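Local coordinates for pyridoxamine 5'-phosphate oxidase-related, FMN-binding protein (Paracoccus denitrificans, PDB 6VNA) that probably degrades c-type heme as a noncanonical heme oxygenase built on the split-barrel fold of the FMN-binding, pyridoxamine 5'-phosphate oxidase-related proteins, at residues 29-34 against 38-43; 47-52 against 130-135; 56-59 against 63-66; 100-103 against 107-110. All coordinates share one frame; numbering follows the deposited sequence.

Contact 1: 29-34 against 38-43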
loop_
_atom_site.group_PDB
_atom_site.type_symbol
_atom_site.label_atom_id
_atom_site.label_comp_id
_atom_site.label_asym_id
_atom_site.label_seq_id
_atom_site.Cartn_x
_atom_site.Cartn_y
_atom_site.Cartn_z
ATOM N N LEU A 29 1.912 2.834 0.579
ATOM C CA LEU A 29 1.753 3.334 1.977
ATOM C C LEU A 29 0.258 3.470 2.277
ATOM O O LEU A 29 -0.489 4.050 1.441
ATOM C CB LEU A 29 2.483 4.664 2.128
ATOM C CG LEU A 29 2.176 5.456 3.400
ATOM C CD1 LEU A 29 2.856 4.843 4.624
ATOM C CD2 LEU A 29 2.607 6.898 3.217
ATOM N N GLY A 30 -0.172 2.861 3.369
ATOM C CA GLY A 30 -1.500 3.088 3.956
ATOM C C GLY A 30 -1.472 4.184 5.014
ATOM O O GLY A 30 -0.652 4.094 5.980
ATOM N N THR A 31 -2.338 5.181 4.859
ATOM C CA THR A 31 -2.633 6.191 5.910
ATOM C C THR A 31 -4.141 6.284 6.178
ATOM O O THR A 31 -4.970 5.803 5.352
ATOM C CB THR A 31 -2.028 7.546 5.559
ATOM O OG1 THR A 31 -2.522 8.018 4.302
ATOM C CG2 THR A 31 -0.513 7.480 5.574
ATOM N N LEU A 32 -4.490 6.881 7.315
ATOM C CA LEU A 32 -5.907 7.106 7.689
ATOM C C LEU A 32 -6.332 8.465 7.140
ATOM O O LEU A 32 -5.696 9.460 7.497
ATOM C CB LEU A 32 -6.049 6.988 9.210
ATOM C CG LEU A 32 -5.761 5.596 9.772
ATOM C CD1 LEU A 32 -5.810 5.601 11.274
ATOM C CD2 LEU A 32 -6.722 4.558 9.238
ATOM N N ASP A 33 -7.347 8.483 6.269
ATOM C CA ASP A 33 -7.994 9.732 5.786
ATOM C C ASP A 33 -8.588 10.480 6.986
ATOM O O ASP A 33 -9.482 9.965 7.661
ATOM C CB ASP A 33 -9.061 9.413 4.743
ATOM C CG ASP A 33 -9.896 10.627 4.391
ATOM O OD1 ASP A 33 -9.279 11.646 4.068
ATOM O OD2 ASP A 33 -11.158 10.540 4.480
ATOM N N PRO A 34 -8.077 11.678 7.348
ATOM C CA PRO A 34 -8.562 12.397 8.539
ATOM C C PRO A 34 -10.095 12.507 8.579
ATOM O O PRO A 34 -10.709 11.983 9.496
ATOM C CB PRO A 34 -7.890 13.768 8.441
ATOM C CG PRO A 34 -6.625 13.495 7.645
ATOM C CD PRO A 34 -6.993 12.398 6.662
ATOM N N VAL A 38 -11.109 6.142 6.503
ATOM C CA VAL A 38 -10.886 5.113 5.441
ATOM C C VAL A 38 -9.398 5.102 5.096
ATOM O O VAL A 38 -8.787 6.164 5.021
ATOM C CB VAL A 38 -11.712 5.402 4.166
ATOM C CG1 VAL A 38 -11.422 4.400 3.055
ATOM C CG2 VAL A 38 -13.199 5.444 4.445
ATOM N N PRO A 39 -8.769 3.923 4.859
ATOM C CA PRO A 39 -7.349 3.872 4.482
ATOM C C PRO A 39 -7.119 4.542 3.123
ATOM O O PRO A 39 -7.810 4.203 2.182
ATOM C CB PRO A 39 -7.027 2.373 4.418
ATOM C CG PRO A 39 -8.137 1.713 5.228
ATOM C CD PRO A 39 -9.361 2.579 4.999
ATOM N N LEU A 40 -6.226 5.532 3.070
ATOM C CA LEU A 40 -5.687 6.096 1.804
ATOM C C LEU A 40 -4.417 5.320 1.394
ATOM O O LEU A 40 -3.442 5.302 2.189
ATOM C CB LEU A 40 -5.345 7.567 2.036
ATOM C CG LEU A 40 -4.728 8.273 0.833
ATOM C CD1 LEU A 40 -5.698 8.263 -0.349
ATOM C CD2 LEU A 40 -4.328 9.691 1.185
ATOM N N VAL A 41 -4.425 4.684 0.217
ATOM C CA VAL A 41 -3.286 3.855 -0.284
ATOM C C VAL A 41 -2.622 4.614 -1.423
ATOM O O VAL A 41 -3.313 4.855 -2.450
ATOM C CB VAL A 41 -3.748 2.453 -0.703
ATOM C CG1 VAL A 41 -2.564 1.519 -0.863
ATOM C CG2 VAL A 41 -4.749 1.875 0.292
ATOM N N THR A 42 -1.367 5.030 -1.209
ATOM C CA THR A 42 -0.559 5.829 -2.162
ATOM C C THR A 42 0.809 5.158 -2.370
ATOM O O THR A 42 1.297 4.457 -1.480
ATOM C CB THR A 42 -0.364 7.275 -1.689
ATOM O OG1 THR A 42 0.345 7.251 -0.450
ATOM C CG2 THR A 42 -1.652 8.041 -1.496
ATOM N N ARG A 43 1.420 5.401 -3.522
ATOM C CA ARG A 43 2.748 4.856 -3.879
ATOM C C ARG A 43 3.808 5.850 -3.424
ATOM O O ARG A 43 3.665 7.024 -3.765
ATOM C CB ARG A 43 2.871 4.610 -5.385
ATOM C CG ARG A 43 4.220 4.022 -5.763
ATOM C CD ARG A 43 4.266 3.662 -7.217
ATOM N NE ARG A 43 3.669 2.369 -7.480
ATOM C CZ ARG A 43 3.409 1.894 -8.695
ATOM N NH1 ARG A 43 3.688 2.618 -9.767
ATOM N NH2 ARG A 43 2.879 0.688 -8.834
HETATM O O HOH W 1 -1.380 7.000 1.820
#

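Contact 2: 47-52 against 130-135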
loop_
_atom_site.group_PDB
_atom_site.type_symbol
_atom_site.label_atom_id
_atom_site.label_comp_id
_atom_site.label_asym_id
_atom_site.label_seq_id
_atom_site.Cartn_x
_atom_site.Cartn_y
_atom_site.Cartn_z
ATOM N N GLN A 47 12.995 3.249 1.267
ATOM C CA GLN A 47 14.211 2.446 1.520
ATOM C C GLN A 47 14.241 2.121 3.015
ATOM O O GLN A 47 13.231 2.377 3.683
ATOM C CB GLN A 47 15.418 3.254 1.055
ATOM C CG GLN A 47 15.346 3.646 -0.410
ATOM C CD GLN A 47 16.584 4.393 -0.846
ATOM O OE1 GLN A 47 17.635 4.314 -0.216
ATOM N NE2 GLN A 47 16.454 5.176 -1.896
ATOM N N THR A 48 15.335 1.545 3.505
ATOM C CA THR A 48 15.647 1.393 4.950
ATOM C C THR A 48 16.704 2.435 5.312
ATOM O O THR A 48 17.352 2.882 4.388
ATOM C CB THR A 48 16.144 -0.029 5.211
ATOM O OG1 THR A 48 17.301 -0.187 4.386
ATOM C CG2 THR A 48 15.112 -1.079 4.880
ATOM N N ASP A 49 16.900 2.805 6.582
ATOM C CA ASP A 49 18.185 3.455 6.984
ATOM C C ASP A 49 19.054 2.407 7.696
ATOM O O ASP A 49 18.684 1.204 7.652
ATOM C CB ASP A 49 18.029 4.817 7.689
ATOM C CG ASP A 49 17.078 4.919 8.864
ATOM O OD1 ASP A 49 16.587 3.863 9.325
ATOM O OD2 ASP A 49 16.844 6.067 9.310
ATOM N N ALA A 50 20.188 2.856 8.255
ATOM C CA ALA A 50 21.305 2.059 8.824
ATOM C C ALA A 50 20.799 0.850 9.622
ATOM O O ALA A 50 21.261 -0.271 9.323
ATOM C CB ALA A 50 22.162 2.958 9.679
ATOM N N ASP A 51 19.894 1.064 10.584
ATOM C CA ASP A 51 19.328 0.009 11.472
ATOM C C ASP A 51 18.273 -0.844 10.743
ATOM O O ASP A 51 17.676 -1.722 11.407
ATOM C CB ASP A 51 18.726 0.615 12.743
ATOM C CG ASP A 51 17.549 1.558 12.526
ATOM O OD1 ASP A 51 17.346 2.017 11.375
ATOM O OD2 ASP A 51 16.839 1.837 13.519
ATOM N N GLY A 52 18.021 -0.598 9.451
ATOM C CA GLY A 52 17.145 -1.443 8.608
ATOM C C GLY A 52 15.664 -1.169 8.830
ATOM O O GLY A 52 14.826 -2.043 8.498
ATOM N N PHE A 130 11.805 13.118 5.213
ATOM C CA PHE A 130 12.022 11.717 5.631
ATOM C C PHE A 130 11.138 11.413 6.835
ATOM O O PHE A 130 11.119 12.232 7.769
ATOM C CB PHE A 130 13.498 11.462 5.947
ATOM C CG PHE A 130 14.388 11.452 4.736
ATOM C CD1 PHE A 130 14.466 10.327 3.923
ATOM C CD2 PHE A 130 15.130 12.568 4.395
ATOM C CE1 PHE A 130 15.294 10.314 2.812
ATOM C CE2 PHE A 130 15.955 12.554 3.281
ATOM C CZ PHE A 130 16.034 11.427 2.490
ATOM N N TRP A 131 10.469 10.256 6.787
ATOM C CA TRP A 131 9.709 9.601 7.887
ATOM C C TRP A 131 10.237 8.177 8.120
ATOM O O TRP A 131 10.243 7.396 7.145
ATOM C CB TRP A 131 8.232 9.508 7.513
ATOM C CG TRP A 131 7.522 10.814 7.365
ATOM C CD1 TRP A 131 7.550 11.685 6.314
ATOM C CD2 TRP A 131 6.585 11.350 8.306
ATOM N NE1 TRP A 131 6.718 12.749 6.558
ATOM C CE2 TRP A 131 6.115 12.570 7.772
ATOM C CE3 TRP A 131 6.125 10.916 9.554
ATOM C CZ2 TRP A 131 5.193 13.363 8.447
ATOM C CZ3 TRP A 131 5.218 11.705 10.226
ATOM C CH2 TRP A 131 4.757 12.903 9.673
ATOM N N ARG A 132 10.596 7.832 9.360
ATOM C CA ARG A 132 10.837 6.432 9.780
ATOM C C ARG A 132 9.482 5.796 10.067
ATOM O O ARG A 132 8.687 6.415 10.775
ATOM C CB ARG A 132 11.715 6.362 11.032
ATOM C CG ARG A 132 13.161 6.758 10.787
ATOM C CD ARG A 132 13.914 6.969 12.088
ATOM N NE ARG A 132 13.842 5.817 12.973
ATOM C CZ ARG A 132 14.691 4.794 12.974
ATOM N NH1 ARG A 132 15.693 4.743 12.111
ATOM N NH2 ARG A 132 14.521 3.807 13.833
ATOM N N ILE A 133 9.222 4.608 9.536
ATOM C CA ILE A 133 7.973 3.860 9.845
ATOM C C ILE A 133 8.388 2.677 10.702
ATOM O O ILE A 133 8.863 1.675 10.137
ATOM C CB ILE A 133 7.202 3.492 8.564
ATOM C CG1 ILE A 133 6.820 4.763 7.807
ATOM C CG2 ILE A 133 5.968 2.667 8.890
ATOM C CD1 ILE A 133 6.468 4.543 6.385
ATOM N N GLU A 134 8.276 2.847 12.022
ATOM C CA GLU A 134 8.765 1.886 13.034
ATOM C C GLU A 134 7.781 0.731 13.093
ATOM O O GLU A 134 6.603 0.935 13.348
ATOM C CB GLU A 134 8.928 2.557 14.392
ATOM C CG GLU A 134 10.006 3.624 14.403
ATOM C CD GLU A 134 10.023 4.483 15.659
ATOM O OE1 GLU A 134 9.126 4.294 16.507
ATOM O OE2 GLU A 134 10.931 5.343 15.780
ATOM N N PRO A 135 8.220 -0.505 12.792
ATOM C CA PRO A 135 7.303 -1.634 12.754
ATOM C C PRO A 135 6.865 -2.096 14.143
ATOM O O PRO A 135 7.670 -2.128 15.041
ATOM C CB PRO A 135 8.085 -2.739 12.017
ATOM C CG PRO A 135 9.543 -2.361 12.193
ATOM C CD PRO A 135 9.571 -0.853 12.319
#

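Contact 3: 56-59 against 63-66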
loop_
_atom_site.group_PDB
_atom_site.type_symbol
_atom_site.label_atom_id
_atom_site.label_comp_id
_atom_site.label_asym_id
_atom_site.label_seq_id
_atom_site.Cartn_x
_atom_site.Cartn_y
_atom_site.Cartn_z
ATOM N N ALA A 56 10.653 6.468 4.592
ATOM C CA ALA A 56 9.805 6.970 3.493
ATOM C C ALA A 56 10.286 8.380 3.168
ATOM O O ALA A 56 10.829 9.034 4.066
ATOM C CB ALA A 56 8.356 6.917 3.926
ATOM N N LEU A 57 10.152 8.811 1.923
ATOM C CA LEU A 57 10.422 10.212 1.515
ATOM C C LEU A 57 9.118 10.767 0.920
ATOM O O LEU A 57 8.719 10.318 -0.180
ATOM C CB LEU A 57 11.589 10.205 0.525
ATOM C CG LEU A 57 12.028 11.558 -0.035
ATOM C CD1 LEU A 57 12.438 12.511 1.064
ATOM C CD2 LEU A 57 13.178 11.389 -1.018
ATOM N N LEU A 58 8.447 11.669 1.643
ATOM C CA LEU A 58 7.112 12.203 1.261
ATOM C C LEU A 58 7.224 13.698 0.988
ATOM O O LEU A 58 8.033 14.350 1.654
ATOM C CB LEU A 58 6.116 11.932 2.392
ATOM C CG LEU A 58 6.019 10.484 2.871
ATOM C CD1 LEU A 58 4.918 10.324 3.891
ATOM C CD2 LEU A 58 5.782 9.528 1.723
ATOM N N ALA A 59 6.451 14.189 0.015
ATOM C CA ALA A 59 6.100 15.618 -0.173
ATOM C C ALA A 59 5.333 16.070 1.076
ATOM O O ALA A 59 4.251 15.508 1.358
ATOM C CB ALA A 59 5.291 15.804 -1.429
ATOM N N ALA A 63 -1.434 14.624 0.501
ATOM C CA ALA A 63 -2.515 13.908 1.206
ATOM C C ALA A 63 -1.984 12.929 2.258
ATOM O O ALA A 63 -2.520 12.933 3.371
ATOM C CB ALA A 63 -3.379 13.194 0.202
ATOM N N HIS A 64 -1.020 12.085 1.913
ATOM C CA HIS A 64 -0.504 11.006 2.797
ATOM C C HIS A 64 0.371 11.621 3.896
ATOM O O HIS A 64 0.373 11.083 5.012
ATOM C CB HIS A 64 0.202 9.874 1.998
ATOM C CG HIS A 64 1.238 10.301 1.011
ATOM N ND1 HIS A 64 1.171 9.955 -0.321
ATOM C CD2 HIS A 64 2.371 11.025 1.151
ATOM C CE1 HIS A 64 2.196 10.477 -0.966
ATOM N NE2 HIS A 64 2.951 11.135 -0.086
ATOM N N ALA A 65 1.069 12.712 3.605
ATOM C CA ALA A 65 1.913 13.432 4.590
ATOM C C ALA A 65 1.003 14.142 5.610
ATOM O O ALA A 65 1.277 14.079 6.828
ATOM C CB ALA A 65 2.821 14.398 3.868
ATOM N N ARG A 66 -0.077 14.760 5.132
ATOM C CA ARG A 66 -1.063 15.456 5.998
ATOM C C ARG A 66 -1.753 14.416 6.868
ATOM O O ARG A 66 -1.937 14.690 8.042
ATOM C CB ARG A 66 -2.073 16.244 5.158
ATOM C CG ARG A 66 -1.427 17.409 4.431
ATOM C CD ARG A 66 -2.434 18.380 3.895
ATOM N NE ARG A 66 -2.792 18.137 2.510
ATOM C CZ ARG A 66 -3.804 17.405 2.106
ATOM N NH1 ARG A 66 -4.560 16.762 2.971
ATOM N NH2 ARG A 66 -4.043 17.305 0.824
#

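Contact 4: 100-103 against 107-110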
loop_
_atom_site.group_PDB
_atom_site.type_symbol
_atom_site.label_atom_id
_atom_site.label_comp_id
_atom_site.label_asym_id
_atom_site.label_seq_id
_atom_site.Cartn_x
_atom_site.Cartn_y
_atom_site.Cartn_z
ATOM N N VAL A 100 7.291 8.445 12.130
ATOM C CA VAL A 100 8.060 9.388 12.987
ATOM C C VAL A 100 8.926 10.239 12.071
ATOM O O VAL A 100 9.741 9.697 11.347
ATOM C CB VAL A 100 8.934 8.638 14.012
ATOM C CG1 VAL A 100 9.737 9.605 14.879
ATOM C CG2 VAL A 100 8.105 7.693 14.869
ATOM N N PRO A 101 8.807 11.581 12.070
ATOM C CA PRO A 101 9.742 12.420 11.324
ATOM C C PRO A 101 11.188 12.026 11.660
ATOM O O PRO A 101 11.499 11.757 12.803
ATOM C CB PRO A 101 9.413 13.843 11.793
ATOM C CG PRO A 101 7.961 13.752 12.218
ATOM C CD PRO A 101 7.786 12.359 12.789
ATOM N N ALA A 102 12.029 11.933 10.641
ATOM C CA ALA A 102 13.419 11.461 10.774
ATOM C C ALA A 102 14.338 12.679 10.765
ATOM O O ALA A 102 14.110 13.604 9.939
ATOM C CB ALA A 102 13.746 10.506 9.662
ATOM N N GLU A 103 15.345 12.642 11.640
ATOM C CA GLU A 103 16.324 13.736 11.886
ATOM C C GLU A 103 16.857 14.268 10.556
ATOM O O GLU A 103 16.743 13.618 9.516
ATOM C CB GLU A 103 17.501 13.253 12.748
ATOM C CG GLU A 103 17.175 12.148 13.750
ATOM C CD GLU A 103 16.137 12.474 14.813
ATOM O OE1 GLU A 103 15.366 13.433 14.626
ATOM O OE2 GLU A 103 16.108 11.762 15.835
ATOM N N ASN A 107 24.532 11.787 5.853
ATOM C CA ASN A 107 24.751 10.379 5.428
ATOM C C ASN A 107 23.458 9.820 4.821
ATOM O O ASN A 107 23.544 9.139 3.781
ATOM C CB ASN A 107 25.303 9.513 6.566
ATOM C CG ASN A 107 26.817 9.465 6.555
ATOM O OD1 ASN A 107 27.468 10.007 7.444
ATOM N ND2 ASN A 107 27.390 8.856 5.529
ATOM N N ARG A 108 22.310 10.118 5.435
ATOM C CA ARG A 108 20.970 9.661 4.979
ATOM C C ARG A 108 20.713 10.203 3.572
ATOM O O ARG A 108 20.379 9.405 2.683
ATOM C CB ARG A 108 19.888 10.135 5.951
ATOM C CG ARG A 108 18.474 9.729 5.557
ATOM C CD ARG A 108 17.672 9.247 6.754
ATOM N NE ARG A 108 17.690 10.220 7.829
ATOM C CZ ARG A 108 17.556 9.947 9.118
ATOM N NH1 ARG A 108 17.401 8.701 9.530
ATOM N NH2 ARG A 108 17.590 10.934 10.000
ATOM N N ARG A 109 20.873 11.513 3.390
ATOM C CA ARG A 109 20.715 12.187 2.076
ATOM C C ARG A 109 21.997 11.941 1.280
ATOM O O ARG A 109 22.861 12.842 1.283
ATOM C CB ARG A 109 20.418 13.676 2.292
ATOM C CG ARG A 109 20.001 14.434 1.036
ATOM C CD ARG A 109 19.568 15.870 1.302
ATOM N NE ARG A 109 20.639 16.681 1.878
ATOM C CZ ARG A 109 20.862 16.866 3.183
ATOM N NH1 ARG A 109 20.088 16.307 4.100
ATOM N NH2 ARG A 109 21.878 17.618 3.567
ATOM N N ALA A 110 22.129 10.758 0.663
ATOM C CA ALA A 110 23.376 10.258 0.020
ATOM C C ALA A 110 23.310 8.736 -0.109
ATOM O O ALA A 110 23.440 8.239 -1.236
ATOM C CB ALA A 110 24.610 10.670 0.802
#

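Contact 1: 29-34 against 38-43
T31 and L40 face each other as a hydrogen-bonded pair in an antiparallel beta hairpin. The hairpin joins strands 26-32 and 39-48 of the FMN-binding-type barrel. T31 N donates to L40 O at 2.9 Å, and L40 N returns a bond to T31 O at 2.6 Å. L29 and T42 form the next hydrogen-bonded pair. There L29 N meets T42 O at 2.7 Å, close to the line of the C=O bond. G30-V41 and L32-P39 are the non-hydrogen-bonded pairs between and beyond them. At the turn end, D33 N adds a bond to V38 O, and the carboxylate of D33 turns to T36.

The side chains of L29, T31, L40 and T42 share one face of the sheet. T31 and L40 lie side by side and point the same way, with T31 OG1 3.6 Å from L40 CB. Helix 63-70 packs on this face. V41 and P39 lie on the other face. The second subunit packs there, and its S94 bonds V41 O.

Both threonine hydroxyls sit between their own backbone N and carbonyl carbon (chi1 58° in T31, 62° in T42). This turns both toward one water. The water lies 2.9 Å from T31 OG1 and 2.9 Å from T42 OG1, and it donates to L40 O at 2.7 Å.

Contact 2: 47-52 against 130-135
R132 and D51 approach each other from opposite directions. The guanidinium grips the carboxylate end-on with two nitrogens. R132 NH2 donates to D51 OD2 at 3.1 Å. The oxygen receives it on its syn lone pair and lies almost in the guanidinium plane. R132 NH1 reaches D51 OD1 at 3.3 Å, also from the syn side but 23° out of the carboxylate plane. The two flat groups are turned 32° apart, so the fork is slightly twisted.

D49 crosses R132 at about a right angle. Its OD1 makes a salt bridge to R132 NH1 at 3.1 Å, and its OD2 accepts a weak bond from the same nitrogen. R132 NH1 is thus shared by both aspartates. The stronger polar partner of D49 is R108, at OD2.

The arginine chain leaves strand 128-135 and bends at chi3 (55°), which swings the guanidinium over to the loop. D49 to G52 form a type I beta turn, which follows strand 39-48. The contact therefore ties a surface turn to a strand distant in sequence. A leucine in place of R132 would probably leave D51 without its charged mate and the turn more mobile.

D49 OD1 and D51 OD1 are only 2.9 Å apart. Two carboxylates this close would probably repel each other, and the positive charges of R132 and R108 are likely to offset that.

Contact 3: 56-59 against 63-66
L58 packs against the imidazole of H64 where strand 54-59 is followed by helix 63-70. Both methyls take part. L58 CD2 is 3.7 Å from H64 NE2, and L58 CD1 is 3.8 Å from H64 CD2. The ring is approached at a slant. H64 reaches this place because its CG sits between the backbone N and the carbonyl carbon (chi1 50°), which carries the ring toward the strand.

The closest point is at the strand end, where A65 CB lies 3.1 Å from A59 O. Beside it the packing is slacker: L58 CB and A65 CB are 4.4 Å apart. L58 is buried, and W131 and I44 also touch it. Toward the outside, A59 and H64 are only partly buried.

Replacing L58 by an alanine would probably open a gap beside the H64 ring and let it turn more easily.

No hydrogen bond crosses between the two segments. The helix start is held to the strand by apolar and van der Waals contact, while the polar ND1 of H64 makes a weak hydrogen bond to T42 OG1. The imidazole thus meets the leucine with CD2 and NE2 and turns ND1 to the neighbouring hairpin.

Contact 4: 100-103 against 107-110
R108 extends its CG anti to the backbone N (chi1 179°), then bends at chi2 (137°) and chi3 (53°). These turns carry its guanidinium from helix 108-115 back to A102 and E103. The two segments form a strand-to-helix connection at the edge of the split-barrel fold. Strand 92-101 leads into it, and the three residues between the segments are neither helix nor strand.

Two sides of the guanidinium are used. A102 CB lies over the centre of one face, 3.8 Å above the plane. This is alkyl packing on a flat charged group. The backbone of E103 meets the edge instead. R108 NH2 donates to E103 O at 2.9 Å, and the bond is bent at the hydrogen. The nitrogen stands above the carbonyl plane, away from the lone-pair directions. E103 CB is also at the edge, 3.6 Å from R108 NH2.

The carboxylate of E103 does not join in: E103 OE1 is 5.7 Å from R108 NH2. The charge of the arginine is met elsewhere. R108 NH1 makes a salt bridge to D49, which also pairs with R132, and L55 packs against the R108 side chain. One guanidinium therefore links the loop after strand 92-101 with the turn after strand 39-48.

D105 accepts weak hydrogen bonds from the backbone N of N107 and R108. On the E103 side the contact lies at the protein surface. There R108 NH2 also passes 3.3 Å from E103 N, two donors that make no bond.

In the fold
All four contacts belong to one curled antiparallel sheet and the helices packed on it. Contacts 1 and 3 are neighbours, with centres about 10 Å apart. T42 OG1 of the hairpin lies 2.8 Å from H64 ND1 of the helix. Contacts 2 and 4 are closer still, about 9 Å between centres, and share a charge network: D49 OD2 meets R108 NH1 at 2.7 Å. Strand 128-135 joins the two pairs: W131 O takes the backbone N of A56, in contact 3, at 2.7 Å. On its other side R132 O takes that of V100, in contact 4. Contacts 1 and 4 do not touch; their centres are about 22 Å apart. Contact 1 also faces the second subunit.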